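Long-range contacts in uncharacterized protein (Eubacterium siraeum, PDB 4NZK), which is of unknown function but belongs to the DHHW family of the SGNH hydrolase clan and may act as a hydrolase: residues H164-G169 with D216-T221; K186-Y191 with T221-S226; E194-F199 with S257-T262; H248-D253 with T262-D267; F286-G291 with T332-S337. All blocks are in the same frame, centred on the assembly; numbering follows the deposited sequence.

Contact 1. Residues H164-G169 with D216-T221; sequences HWEPLG and DPDTFT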
# COMPACT_ATOMS: atom_id res chain seq x y z
N HIS A 164 -1.97 8.56 -1.91
CA HIS A 164 -2.20 7.46 -1.03
C HIS A 164 -3.40 7.64 -0.11
O HIS A 164 -3.85 8.74 0.20
CB HIS A 164 -0.97 7.23 -0.15
CG HIS A 164 0.30 7.12 -0.92
ND1 HIS A 164 1.16 8.17 -1.04
CD2 HIS A 164 0.87 6.09 -1.60
CE1 HIS A 164 2.20 7.82 -1.78
NE2 HIS A 164 2.05 6.56 -2.13
N TRP A 165 -3.89 6.51 0.35
CA TRP A 165 -4.82 6.47 1.48
C TRP A 165 -4.17 7.09 2.73
O TRP A 165 -2.94 7.24 2.83
CB TRP A 165 -5.25 5.04 1.81
CG TRP A 165 -4.18 3.98 1.80
CD1 TRP A 165 -2.81 4.13 1.95
CD2 TRP A 165 -4.41 2.59 1.66
NE1 TRP A 165 -2.20 2.89 1.89
CE2 TRP A 165 -3.17 1.94 1.73
CE3 TRP A 165 -5.58 1.83 1.49
CZ2 TRP A 165 -3.04 0.58 1.61
CZ3 TRP A 165 -5.47 0.48 1.40
CH2 TRP A 165 -4.21 -0.14 1.45
N GLU A 166 -5.03 7.46 3.67
CA GLU A 166 -4.55 7.73 5.01
C GLU A 166 -4.24 6.40 5.68
O GLU A 166 -4.78 5.35 5.27
CB GLU A 166 -5.65 8.41 5.83
CG GLU A 166 -5.94 9.89 5.48
CD GLU A 166 -5.12 10.90 6.27
OE1 GLU A 166 -4.50 10.53 7.30
OE2 GLU A 166 -5.18 12.12 5.91
N PRO A 167 -3.41 6.43 6.72
CA PRO A 167 -3.17 5.22 7.48
C PRO A 167 -4.46 4.54 7.96
O PRO A 167 -4.50 3.31 7.98
CB PRO A 167 -2.28 5.71 8.63
CG PRO A 167 -1.49 6.85 7.98
CD PRO A 167 -2.52 7.55 7.14
N LEU A 168 -5.53 5.27 8.23
CA LEU A 168 -6.79 4.63 8.64
C LEU A 168 -7.31 3.71 7.52
O LEU A 168 -7.84 2.65 7.80
CB LEU A 168 -7.82 5.67 9.04
CG LEU A 168 -9.23 5.19 9.47
CD1 LEU A 168 -9.15 4.30 10.69
CD2 LEU A 168 -10.20 6.32 9.71
N GLY A 169 -7.23 4.17 6.28
CA GLY A 169 -7.61 3.34 5.14
C GLY A 169 -6.76 2.09 5.09
O GLY A 169 -7.27 0.97 4.90
N ASP A 216 -5.34 23.76 0.75
CA ASP A 216 -6.29 22.95 1.54
C ASP A 216 -5.61 21.64 2.01
O ASP A 216 -5.91 20.54 1.59
CB ASP A 216 -7.57 22.74 0.72
CG ASP A 216 -8.80 22.44 1.58
OD1 ASP A 216 -8.68 22.21 2.81
OD2 ASP A 216 -9.92 22.42 1.00
N PRO A 217 -4.62 21.78 2.88
CA PRO A 217 -3.88 20.62 3.33
C PRO A 217 -4.68 19.60 4.11
O PRO A 217 -5.70 19.91 4.73
CB PRO A 217 -2.76 21.18 4.20
CG PRO A 217 -3.08 22.58 4.43
CD PRO A 217 -4.14 23.03 3.49
N ASP A 218 -4.21 18.36 4.02
CA ASP A 218 -4.75 17.28 4.85
C ASP A 218 -4.17 17.33 6.25
O ASP A 218 -3.10 17.90 6.51
CB ASP A 218 -4.34 15.93 4.26
CG ASP A 218 -5.14 15.54 3.04
OD1 ASP A 218 -6.31 15.10 3.20
OD2 ASP A 218 -4.55 15.56 1.90
N THR A 219 -4.86 16.61 7.14
CA THR A 219 -4.28 16.23 8.40
C THR A 219 -3.92 14.76 8.22
O THR A 219 -4.77 13.95 7.81
CB THR A 219 -5.31 16.32 9.54
OG1 THR A 219 -5.72 17.70 9.68
CG2 THR A 219 -4.73 15.80 10.84
N PHE A 220 -2.67 14.42 8.48
CA PHE A 220 -2.19 13.08 8.37
C PHE A 220 -2.09 12.44 9.74
O PHE A 220 -1.28 12.85 10.56
CB PHE A 220 -0.83 13.13 7.70
CG PHE A 220 -0.25 11.80 7.37
CD1 PHE A 220 -0.58 11.16 6.19
CD2 PHE A 220 0.67 11.21 8.22
CE1 PHE A 220 0.01 9.92 5.86
CE2 PHE A 220 1.27 10.00 7.91
CZ PHE A 220 0.94 9.35 6.73
N THR A 221 -2.87 11.38 9.95
CA THR A 221 -2.89 10.71 11.24
C THR A 221 -2.35 9.32 11.08
O THR A 221 -2.81 8.57 10.19
CB THR A 221 -4.32 10.64 11.78
OG1 THR A 221 -4.85 11.98 11.84
CG2 THR A 221 -4.35 9.99 13.15
O HOH W 1 -5.38 7.99 9.51
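E166 places CG anti to its own carbonyl carbon (chi1 -73°) and folds again at chi2 (-91°), which brings its carboxylate up to the backbone of T219, F220 and T221. The residue is the N-cap of helix 167-180 and directly follows the DHHW sequence that ends in H164 and W165; the contact thus seats the start of this helix on strand 218-224, one half of a two-stranded antiparallel sheet. T221 N donates to E166 OE1 over 3.2 Å in a nearly straight bond (169°), and OE1 receives it on its syn lone pair, the side of its other oxygen. E166 OE2 comes within 2.7 Å of T219 O, a separation consistent with a proton held by the acid. The D218 carboxylate stands farther off, OD1 4.2 Å from E166 OE2, and is bonded to T161, Y156 and R160.

Beyond the carboxylate P167 packs on F220. F220, with CG anti to its backbone N, sends its ring to P167, and the two side chains cross at about a right angle. P167 CD makes an off-centre CH-pi contact 4.2 Å from the F220 ring centroid, while P167 CG lies 3.7 Å from F220 CZ. A water bridges the two backbones, accepting from L168 N at 3.0 Å and lying 2.7 Å from T221 O.

Contact 2. Residues K186-Y191 with T221-S226; sequences KELSTY and TYYIPS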
# COMPACT_ATOMS: atom_id res chain seq x y z
N LYS A 186 -5.32 -5.93 16.20
CA LYS A 186 -5.89 -5.33 17.38
C LYS A 186 -6.68 -4.09 17.01
O LYS A 186 -6.55 -3.55 15.90
CB LYS A 186 -4.79 -4.97 18.37
CG LYS A 186 -3.99 -6.15 18.88
CD LYS A 186 -3.02 -5.70 19.98
CE LYS A 186 -2.13 -6.80 20.50
NZ LYS A 186 -2.92 -7.90 21.10
N GLU A 187 -7.47 -3.64 17.97
CA GLU A 187 -8.21 -2.41 17.86
C GLU A 187 -7.26 -1.22 17.67
O GLU A 187 -6.18 -1.19 18.24
CB GLU A 187 -9.04 -2.29 19.17
CG GLU A 187 -9.77 -3.63 19.48
CD GLU A 187 -9.24 -4.81 20.49
OE1 GLU A 187 -8.19 -5.61 20.64
OE2 GLU A 187 -10.26 -5.11 21.12
N LEU A 188 -7.69 -0.23 16.89
CA LEU A 188 -6.86 0.95 16.69
C LEU A 188 -6.60 1.72 18.01
O LEU A 188 -5.57 2.39 18.17
CB LEU A 188 -7.50 1.83 15.62
CG LEU A 188 -6.65 2.64 14.73
CD1 LEU A 188 -5.41 1.93 14.18
CD2 LEU A 188 -7.49 3.19 13.58
N SER A 189 -7.49 1.57 18.97
CA SER A 189 -7.30 2.21 20.28
C SER A 189 -6.10 1.70 21.04
O SER A 189 -5.63 2.35 21.97
CB SER A 189 -8.55 2.07 21.15
OG SER A 189 -9.66 2.73 20.60
N THR A 190 -5.57 0.55 20.66
CA THR A 190 -4.38 -0.01 21.31
C THR A 190 -3.10 0.65 20.80
O THR A 190 -2.00 0.46 21.36
CB THR A 190 -4.25 -1.55 21.10
OG1 THR A 190 -3.99 -1.87 19.72
CG2 THR A 190 -5.50 -2.25 21.56
N TYR A 191 -3.21 1.40 19.70
CA TYR A 191 -2.05 2.06 19.10
C TYR A 191 -1.93 3.49 19.68
O TYR A 191 -2.92 4.05 20.17
CB TYR A 191 -2.28 2.18 17.59
CG TYR A 191 -2.25 0.91 16.75
CD1 TYR A 191 -3.19 -0.10 16.90
CD2 TYR A 191 -1.30 0.75 15.76
CE1 TYR A 191 -3.14 -1.22 16.11
CE2 TYR A 191 -1.26 -0.39 14.98
CZ TYR A 191 -2.18 -1.36 15.15
OH TYR A 191 -2.10 -2.48 14.34
N THR A 221 -2.87 11.38 9.95
CA THR A 221 -2.89 10.71 11.24
C THR A 221 -2.35 9.32 11.08
O THR A 221 -2.81 8.57 10.19
CB THR A 221 -4.32 10.64 11.78
OG1 THR A 221 -4.85 11.98 11.84
CG2 THR A 221 -4.35 9.99 13.15
N TYR A 222 -1.38 8.97 11.91
CA TYR A 222 -0.80 7.62 11.88
C TYR A 222 -0.76 7.02 13.28
O TYR A 222 -1.14 7.67 14.26
CB TYR A 222 0.56 7.61 11.20
CG TYR A 222 1.70 8.30 11.94
CD1 TYR A 222 1.88 9.67 11.85
CD2 TYR A 222 2.62 7.55 12.66
CE1 TYR A 222 2.94 10.29 12.48
CE2 TYR A 222 3.70 8.14 13.29
CZ TYR A 222 3.86 9.52 13.20
OH TYR A 222 4.93 10.16 13.82
N TYR A 223 -0.37 5.76 13.35
CA TYR A 223 -0.59 4.96 14.53
C TYR A 223 0.58 4.04 14.80
O TYR A 223 1.03 3.30 13.91
CB TYR A 223 -1.88 4.08 14.36
CG TYR A 223 -3.06 4.85 13.82
CD1 TYR A 223 -3.91 5.58 14.63
CD2 TYR A 223 -3.28 4.88 12.44
CE1 TYR A 223 -4.97 6.31 14.08
CE2 TYR A 223 -4.33 5.58 11.89
CZ TYR A 223 -5.16 6.30 12.69
OH TYR A 223 -6.16 7.01 12.06
N ILE A 224 1.06 4.06 16.04
CA ILE A 224 2.19 3.22 16.41
C ILE A 224 1.68 2.04 17.21
O ILE A 224 0.98 2.21 18.23
CB ILE A 224 3.19 4.08 17.25
CG1 ILE A 224 3.67 5.31 16.46
CG2 ILE A 224 4.37 3.23 17.71
CD1 ILE A 224 4.48 6.26 17.29
N PRO A 225 2.04 0.82 16.80
CA PRO A 225 1.46 -0.34 17.47
C PRO A 225 2.04 -0.58 18.84
O PRO A 225 3.12 -0.09 19.17
CB PRO A 225 1.84 -1.50 16.53
CG PRO A 225 3.10 -1.04 15.83
CD PRO A 225 2.92 0.46 15.68
N SER A 226 1.33 -1.38 19.61
CA SER A 226 1.68 -1.67 21.00
C SER A 226 2.74 -2.77 21.17
O SER A 226 3.43 -2.81 22.17
CB SER A 226 0.41 -2.03 21.80
OG SER A 226 -0.15 -3.27 21.36
O HOH W 2 -1.32 -2.42 19.03
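The Y223 ring carries L188 on one face: L188 CD1 sits 4.0 Å from the ring centroid, 19° off the normal, as a CH-pi contact, and L188 CD2 reaches on to CZ of the same ring. The Y191 ring is flanked on both faces, each time toward its rim, by L188 CD1 and by a water, with E187 O in plane at its edge. L188 CD1 is therefore shared by two aromatic rings. These groups join the 3-10 turn 188-190, in the loop between helix 167-180 and strand 192-199, to the end of strand 218-224.

Y191 keeps CG anti to its carbonyl carbon (chi1 -70°), which lays the ring along the backbone of I224 and P225. Its CD2 packs 3.7 Å from Y223 CB, and its CE2 meets P225 CB at 3.6 Å; the Y191 ring and the proline pass at a slant.

An alanine at Y223 would remove the ring under both L188 methyls and would probably open a gap between L188, L168 and F297, which also touch this side chain.

The turn itself is pinned from within: E187 O accepts from both T190 N and T190 OG1, the hydroxyl donating over 2.7 Å almost straight down the C=O direction. T190 OG1 also accepts from the water lying on the Y191 ring, and that water in turn accepts from S226 N at 2.9 Å. Alongside, S226 CB packs 3.5 Å from T190 O.

Contact 3. Residues E194-F199 with S257-T262; sequences ETIEGF and SGAYST
F199 presents one face of its ring to A259, whose CB stands 3.8 Å from the ring centroid and 17° off the normal in a CH-pi contact displaced toward the CD1 side. The contact sets the 3-10 segment 257-262 against strand 192-199 where that chain turns a corner at G198, on the two-stranded antiparallel sheet formed with strand 218-224. With CG anti to its backbone N (chi1 175°), the F199 ring reaches over to the 3-10 segment, where S257 O lies in the ring plane at its edge, 3.6 Å from F199 CE1. F220 of the neighbouring strand meets the same ring edge-to-face. With F199 cut back to an alanine, the A259 methyl would probably lose the ring face it packs on, and a gap would be likely to open beside F220.

I196 comes to A259 CB with its far methyl, CD1, at 3.9 Å. The same methyl passes T262 at 3.8 Å from OG1, the two side chains sliding past each other in opposite directions. Y260 directs its ring away from the strand, to stack on H164 and bond S289 O through OH. T262 OG1 donates to A259 O over 2.6 Å, approaching from the same face of that carbonyl as T262 N.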
# COMPACT_ATOMS: atom_id res chain seq x y z
N GLU A 194 -0.62 9.55 16.35
CA GLU A 194 0.22 10.68 16.07
C GLU A 194 -0.37 11.47 14.89
O GLU A 194 -0.95 10.92 13.97
CB GLU A 194 1.63 10.23 15.70
CG GLU A 194 2.34 9.42 16.77
CD GLU A 194 2.80 10.20 18.00
OE1 GLU A 194 2.81 11.44 17.97
OE2 GLU A 194 3.17 9.56 19.00
N THR A 195 -0.15 12.78 14.89
CA THR A 195 -0.77 13.65 13.91
C THR A 195 0.23 14.63 13.30
O THR A 195 1.05 15.22 14.03
CB THR A 195 -1.89 14.47 14.58
OG1 THR A 195 -2.83 13.60 15.23
CG2 THR A 195 -2.61 15.30 13.59
N ILE A 196 0.15 14.76 11.98
CA ILE A 196 0.94 15.74 11.24
C ILE A 196 -0.06 16.65 10.54
O ILE A 196 -0.81 16.21 9.65
CB ILE A 196 1.89 15.09 10.21
CG1 ILE A 196 2.88 14.14 10.91
CG2 ILE A 196 2.65 16.16 9.39
CD1 ILE A 196 3.71 13.28 10.00
N GLU A 197 -0.04 17.93 10.91
CA GLU A 197 -0.91 18.90 10.31
C GLU A 197 -0.22 19.53 9.09
O GLU A 197 1.01 19.47 8.96
CB GLU A 197 -1.28 20.00 11.31
CG GLU A 197 -2.01 19.49 12.54
CD GLU A 197 -3.45 19.06 12.26
OE1 GLU A 197 -3.93 19.20 11.10
OE2 GLU A 197 -4.11 18.53 13.21
N GLY A 198 -1.04 20.07 8.20
CA GLY A 198 -0.53 20.81 7.05
C GLY A 198 0.17 19.94 6.02
O GLY A 198 1.14 20.37 5.38
N PHE A 199 -0.36 18.73 5.80
CA PHE A 199 0.21 17.83 4.80
C PHE A 199 -0.37 18.10 3.41
O PHE A 199 -1.56 17.94 3.17
CB PHE A 199 -0.10 16.39 5.19
CG PHE A 199 0.32 15.35 4.17
CD1 PHE A 199 1.55 15.40 3.52
CD2 PHE A 199 -0.50 14.25 3.93
CE1 PHE A 199 1.92 14.42 2.61
CE2 PHE A 199 -0.12 13.27 3.01
CZ PHE A 199 1.09 13.35 2.36
N SER A 257 5.55 17.95 4.45
CA SER A 257 5.43 17.50 3.04
C SER A 257 5.81 16.01 2.84
O SER A 257 5.35 15.34 1.90
CB SER A 257 6.30 18.39 2.13
OG SER A 257 7.67 18.28 2.50
N GLY A 258 6.68 15.51 3.71
CA GLY A 258 7.12 14.14 3.64
C GLY A 258 6.34 13.18 4.53
O GLY A 258 6.80 12.08 4.79
N ALA A 259 5.13 13.57 4.95
CA ALA A 259 4.39 12.78 5.91
C ALA A 259 4.29 11.32 5.54
O ALA A 259 4.40 10.44 6.41
CB ALA A 259 3.00 13.34 6.14
N TYR A 260 4.00 11.03 4.27
CA TYR A 260 3.82 9.62 3.90
C TYR A 260 5.11 8.81 4.02
O TYR A 260 5.08 7.61 4.27
CB TYR A 260 3.18 9.45 2.51
CG TYR A 260 2.65 8.06 2.26
CD1 TYR A 260 1.42 7.68 2.78
CD2 TYR A 260 3.40 7.08 1.57
CE1 TYR A 260 0.92 6.39 2.59
CE2 TYR A 260 2.90 5.80 1.37
CZ TYR A 260 1.65 5.46 1.90
OH TYR A 260 1.15 4.20 1.70
N SER A 261 6.24 9.51 3.90
CA SER A 261 7.54 8.87 4.04
C SER A 261 7.91 8.60 5.51
O SER A 261 8.96 8.09 5.80
CB SER A 261 8.64 9.69 3.33
OG SER A 261 8.43 9.62 1.95
N THR A 262 7.03 8.99 6.43
CA THR A 262 7.18 8.55 7.82
C THR A 262 7.38 7.02 7.89
O THR A 262 8.11 6.52 8.74
CB THR A 262 5.94 8.95 8.64
OG1 THR A 262 5.79 10.37 8.61
CG2 THR A 262 6.02 8.45 10.06

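Contact 4. Residues H248-D253 with T262-D267; sequences HSIFVD and TFMGGD. With EDO (1,2-ethanediol), chain B.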
# COMPACT_ATOMS: atom_id res chain seq x y z
N HIS A 248 16.43 1.59 14.28
CA HIS A 248 15.61 0.37 14.35
C HIS A 248 14.11 0.60 14.44
O HIS A 248 13.37 -0.34 14.73
CB HIS A 248 16.10 -0.51 15.52
CG HIS A 248 17.52 -0.94 15.37
ND1 HIS A 248 17.94 -1.78 14.36
CD2 HIS A 248 18.62 -0.62 16.09
CE1 HIS A 248 19.24 -1.96 14.46
NE2 HIS A 248 19.68 -1.28 15.50
N SER A 249 13.65 1.79 14.12
CA SER A 249 12.22 2.10 14.06
C SER A 249 11.76 2.07 12.61
O SER A 249 12.55 2.27 11.69
CB SER A 249 11.95 3.51 14.61
OG SER A 249 10.57 3.82 14.54
N ILE A 250 10.48 1.77 12.41
CA ILE A 250 9.88 1.93 11.08
C ILE A 250 9.32 3.33 10.88
O ILE A 250 8.82 3.62 9.81
CB ILE A 250 8.79 0.89 10.73
CG1 ILE A 250 7.61 1.04 11.68
CG2 ILE A 250 9.40 -0.50 10.69
CD1 ILE A 250 6.46 0.17 11.24
N PHE A 251 9.34 4.17 11.91
CA PHE A 251 8.82 5.54 11.81
C PHE A 251 9.97 6.49 11.74
O PHE A 251 10.79 6.55 12.67
CB PHE A 251 7.88 5.88 13.00
CG PHE A 251 6.74 4.90 13.13
CD1 PHE A 251 5.60 5.05 12.37
CD2 PHE A 251 6.84 3.82 13.97
CE1 PHE A 251 4.55 4.12 12.46
CE2 PHE A 251 5.83 2.88 14.05
CZ PHE A 251 4.66 3.04 13.30
N VAL A 252 10.02 7.25 10.64
CA VAL A 252 11.11 8.14 10.35
C VAL A 252 10.60 9.57 10.39
O VAL A 252 9.62 9.91 9.74
CB VAL A 252 11.68 7.81 8.96
CG1 VAL A 252 12.87 8.70 8.60
CG2 VAL A 252 12.17 6.37 8.94
N ASP A 253 11.30 10.44 11.11
CA ASP A 253 10.90 11.86 11.17
C ASP A 253 11.01 12.53 9.81
O ASP A 253 11.96 12.29 9.05
CB ASP A 253 11.74 12.62 12.19
CG ASP A 253 11.43 12.22 13.63
OD1 ASP A 253 10.35 11.63 13.88
OD2 ASP A 253 12.28 12.49 14.50
N THR A 262 7.03 8.99 6.43
CA THR A 262 7.18 8.55 7.82
C THR A 262 7.38 7.02 7.89
O THR A 262 8.11 6.52 8.74
CB THR A 262 5.94 8.95 8.64
OG1 THR A 262 5.79 10.37 8.61
CG2 THR A 262 6.02 8.45 10.06
N PHE A 263 6.72 6.28 7.02
CA PHE A 263 6.85 4.81 7.00
C PHE A 263 8.13 4.38 6.26
O PHE A 263 8.18 4.37 5.03
CB PHE A 263 5.60 4.18 6.39
CG PHE A 263 4.33 4.72 6.99
CD1 PHE A 263 4.12 4.66 8.36
CD2 PHE A 263 3.39 5.35 6.20
CE1 PHE A 263 2.98 5.23 8.92
CE2 PHE A 263 2.25 5.90 6.73
CZ PHE A 263 2.03 5.83 8.09
N MSE A 264 9.14 4.07 7.05
CA MSE A 264 10.44 3.54 6.63
C MSE A 264 11.27 4.44 5.74
O MSE A 264 12.30 4.01 5.20
CB MSE A 264 10.25 2.19 5.97
CG MSE A 264 9.54 1.27 6.96
SE MSE A 264 8.91 -0.35 6.07
CE MSE A 264 7.35 0.42 5.14
N GLY A 265 10.87 5.72 5.63
CA GLY A 265 11.67 6.73 4.94
C GLY A 265 11.68 6.77 3.43
O GLY A 265 12.22 7.68 2.84
N GLY A 266 11.04 5.82 2.79
CA GLY A 266 11.17 5.69 1.34
C GLY A 266 11.08 4.25 0.93
O GLY A 266 10.85 3.35 1.78
N ASP A 267 11.30 4.02 -0.37
CA ASP A 267 11.06 2.69 -0.95
C ASP A 267 12.26 1.88 -1.38
O ASP A 267 12.12 0.66 -1.55
CB ASP A 267 10.12 2.81 -2.15
CG ASP A 267 8.78 3.45 -1.82
OD1 ASP A 267 8.17 3.07 -0.80
OD2 ASP A 267 8.32 4.30 -2.62
C1 EDO B . 10.42 0.01 2.39
O1 EDO B . 9.30 0.77 1.98
C2 EDO B . 10.70 -1.19 1.46
O2 EDO B . 10.50 -0.83 0.10
O HOH W 3 7.25 11.96 10.40
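I250 O accepts from M264 N at 2.8 Å (N-H...O 154°), and V252 N donates to T262 O over the same distance (160°), in the carbonyl plane on a lone pair. These two bonds enclose a single beta bridge between F251 and F263, in a connection that otherwise has no regular strand. A water extends the pairing, donating to V252 O and to T262 OG1. On the F251 side, S249 OG accepts from F251 N to make an ST turn.

Packing surrounds this frame. I250 and M264, a selenomethionine, lie side by side and point the same way, with I250 CB 3.9 Å from M264 CG. The F251 and F263 rings meet edge against edge at their CE1 atoms, 4.0 Å apart. V252 CG2 is the branch turned to G265, 3.6 Å from G265 N.

At the far end G266 O and D267 O accept from the two hydroxyls of a 1,2-ethanediol, probably a crystallisation additive, and the D267 carboxylate forms salt bridges with K287 and R311. The chemistry thus divides: backbone bonds and apolar side chains join the two chain segments, whereas charge and the carbonyl oxygens that hold the diol gather at the D267 end, consistent with a small polar pocket.

Contact 5. Residues F286-G291 with T332-S337; sequences FKDSYG and TMCTFS. With EDO (1,2-ethanediol), chain B.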
# COMPACT_ATOMS: atom_id res chain seq x y z
N PHE A 286 5.40 -7.74 -0.81
CA PHE A 286 5.86 -7.19 -2.06
C PHE A 286 4.85 -6.15 -2.47
O PHE A 286 3.70 -6.46 -2.72
CB PHE A 286 5.98 -8.26 -3.13
CG PHE A 286 7.12 -9.22 -2.88
CD1 PHE A 286 8.43 -8.78 -2.92
CD2 PHE A 286 6.86 -10.56 -2.63
CE1 PHE A 286 9.46 -9.67 -2.69
CE2 PHE A 286 7.89 -11.43 -2.38
CZ PHE A 286 9.18 -10.97 -2.42
N LYS A 287 5.28 -4.91 -2.50
CA LYS A 287 4.34 -3.81 -2.59
C LYS A 287 4.76 -2.69 -3.53
O LYS A 287 5.89 -2.65 -4.01
CB LYS A 287 4.11 -3.25 -1.16
CG LYS A 287 5.36 -2.92 -0.33
CD LYS A 287 6.04 -1.66 -0.77
CE LYS A 287 7.23 -1.28 0.08
NZ LYS A 287 7.75 0.04 -0.38
N ASP A 288 3.80 -1.82 -3.81
CA ASP A 288 4.07 -0.48 -4.31
C ASP A 288 3.90 0.46 -3.09
O ASP A 288 3.72 0.01 -1.95
CB ASP A 288 3.17 -0.11 -5.47
CG ASP A 288 1.72 0.25 -5.04
OD1 ASP A 288 1.37 0.12 -3.83
OD2 ASP A 288 0.90 0.67 -5.93
N SER A 289 3.93 1.77 -3.29
CA SER A 289 3.95 2.64 -2.15
C SER A 289 2.69 2.62 -1.27
O SER A 289 2.76 2.99 -0.09
CB SER A 289 4.31 4.07 -2.53
OG SER A 289 3.38 4.62 -3.43
N TYR A 290 1.55 2.12 -1.79
CA TYR A 290 0.36 1.97 -0.92
C TYR A 290 0.67 1.02 0.23
O TYR A 290 0.18 1.18 1.36
CB TYR A 290 -0.84 1.43 -1.72
CG TYR A 290 -1.82 2.48 -2.10
CD1 TYR A 290 -1.47 3.52 -2.94
CD2 TYR A 290 -3.11 2.45 -1.61
CE1 TYR A 290 -2.38 4.51 -3.26
CE2 TYR A 290 -4.02 3.44 -1.92
CZ TYR A 290 -3.65 4.47 -2.73
OH TYR A 290 -4.57 5.45 -3.00
N GLY A 291 1.46 -0.00 -0.05
CA GLY A 291 1.79 -0.96 0.97
C GLY A 291 2.53 -0.45 2.17
O GLY A 291 2.43 -1.02 3.26
N THR A 332 0.60 -6.46 -2.51
CA THR A 332 -0.38 -5.42 -2.30
C THR A 332 0.06 -4.14 -2.97
O THR A 332 1.20 -3.73 -2.87
CB THR A 332 -0.68 -5.26 -0.80
OG1 THR A 332 -1.78 -4.32 -0.63
CG2 THR A 332 0.51 -4.80 -0.00
N MSE A 333 -0.90 -3.52 -3.66
CA MSE A 333 -0.63 -2.32 -4.43
C MSE A 333 -1.92 -1.73 -4.90
O MSE A 333 -2.97 -2.36 -4.80
CB MSE A 333 0.25 -2.64 -5.63
CG MSE A 333 -0.22 -3.79 -6.54
SE MSE A 333 1.32 -4.03 -7.78
CE MSE A 333 1.97 -5.31 -6.42
N CYS A 334 -1.86 -0.51 -5.41
CA CYS A 334 -3.06 0.10 -5.97
C CYS A 334 -3.31 -0.43 -7.38
O CYS A 334 -2.45 -1.01 -8.03
CB CYS A 334 -2.97 1.62 -5.95
SG CYS A 334 -1.89 2.28 -7.24
N THR A 335 -4.51 -0.18 -7.86
CA THR A 335 -4.93 -0.66 -9.16
C THR A 335 -4.03 -0.17 -10.28
O THR A 335 -3.68 -0.92 -11.17
CB THR A 335 -6.37 -0.28 -9.46
OG1 THR A 335 -6.59 1.07 -9.00
CG2 THR A 335 -7.35 -1.25 -8.77
N PHE A 336 -3.66 1.11 -10.25
CA PHE A 336 -2.82 1.64 -11.31
C PHE A 336 -1.51 0.84 -11.42
O PHE A 336 -0.98 0.60 -12.50
CB PHE A 336 -2.47 3.08 -11.03
CG PHE A 336 -3.60 4.05 -11.16
CD1 PHE A 336 -3.85 4.68 -12.39
CD2 PHE A 336 -4.35 4.43 -10.07
CE1 PHE A 336 -4.87 5.62 -12.51
CE2 PHE A 336 -5.35 5.38 -10.19
CZ PHE A 336 -5.60 5.99 -11.40
N SER A 337 -0.95 0.44 -10.28
CA SER A 337 0.28 -0.34 -10.29
C SER A 337 0.04 -1.75 -10.83
O SER A 337 0.81 -2.24 -11.65
CB SER A 337 0.88 -0.47 -8.91
OG SER A 337 1.40 0.74 -8.47
C1 EDO B . 10.42 0.01 2.39
O1 EDO B . 9.30 0.77 1.98
C2 EDO B . 10.70 -1.19 1.46
O2 EDO B . 10.50 -0.83 0.10
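D288 grips the segment 332-337 through its carboxylate. OD2 takes two hydrogen bonds: S337 OG donates over 2.6 Å to the anti lone pair, and C334 N donates over 3.0 Å from above the carboxylate plane. With CG held between the backbone N and the carbonyl carbon (chi1 76°), the carboxylate folds back over its own chain, and OD1 accepts from Y290 N in an Asx turn, at 2.9 Å. C334 is the N-cap of helix 335-339, and the negative charge at this helix start probably suits the helix dipole. S337 OG is bonded to N342 as well.

Backbone bonds hold strands 282-287 and 328-334 parallel: T332 N donates to F286 O at 3.1 Å, and a weak bond runs from D288 N to T332 O.

Among apolar contacts, C334 CB lies over one face of the Y290 ring, 4.0 Å from its centroid in a CH-pi contact, with the sulfur oblique to that ring. T332 CG2 packs on K287 CB and G291 CA.

One link is covalent: C334 SG is joined to an unidentified ligand.

Charge gathers at K287, whose NZ binds both hydroxyls of the 1,2-ethanediol and forms salt bridges with D267 and D309 and a hydrogen bond with N292.

S289, next to D288, is bonded through OG to H164, whose ND1 meets D162. The Ser-His-Asp alignment, just beyond the end of a parallel central strand, resembles the catalytic triad of SGNH hydrolases, and S289 would then be the probable nucleophile.

In the fold
Contacts 1, 3 and 5 converge on the probable active site: H164 NE2 of contact 1 lies 2.7 Å from S289 OG of contact 5, and Y260 OH of contact 3 is 2.7 Å from S289 O. Contacts 1 and 2 share T221 on strand 218-224 and touch again through L168 CD1 and L188 CD2, 3.5 Å apart. Contacts 3 and 4 share T262, and contact 4 leans on contact 1 where F263 CZ meets P167 CG at 3.7 Å. Contact 4 also reaches contact 5 by the salt bridge D267 OD1 to K287 NZ, 3.1 Å, beside the 1,2-ethanediol both touch. Contact 2 stays about 12 Å from contact 5 at the nearest atoms.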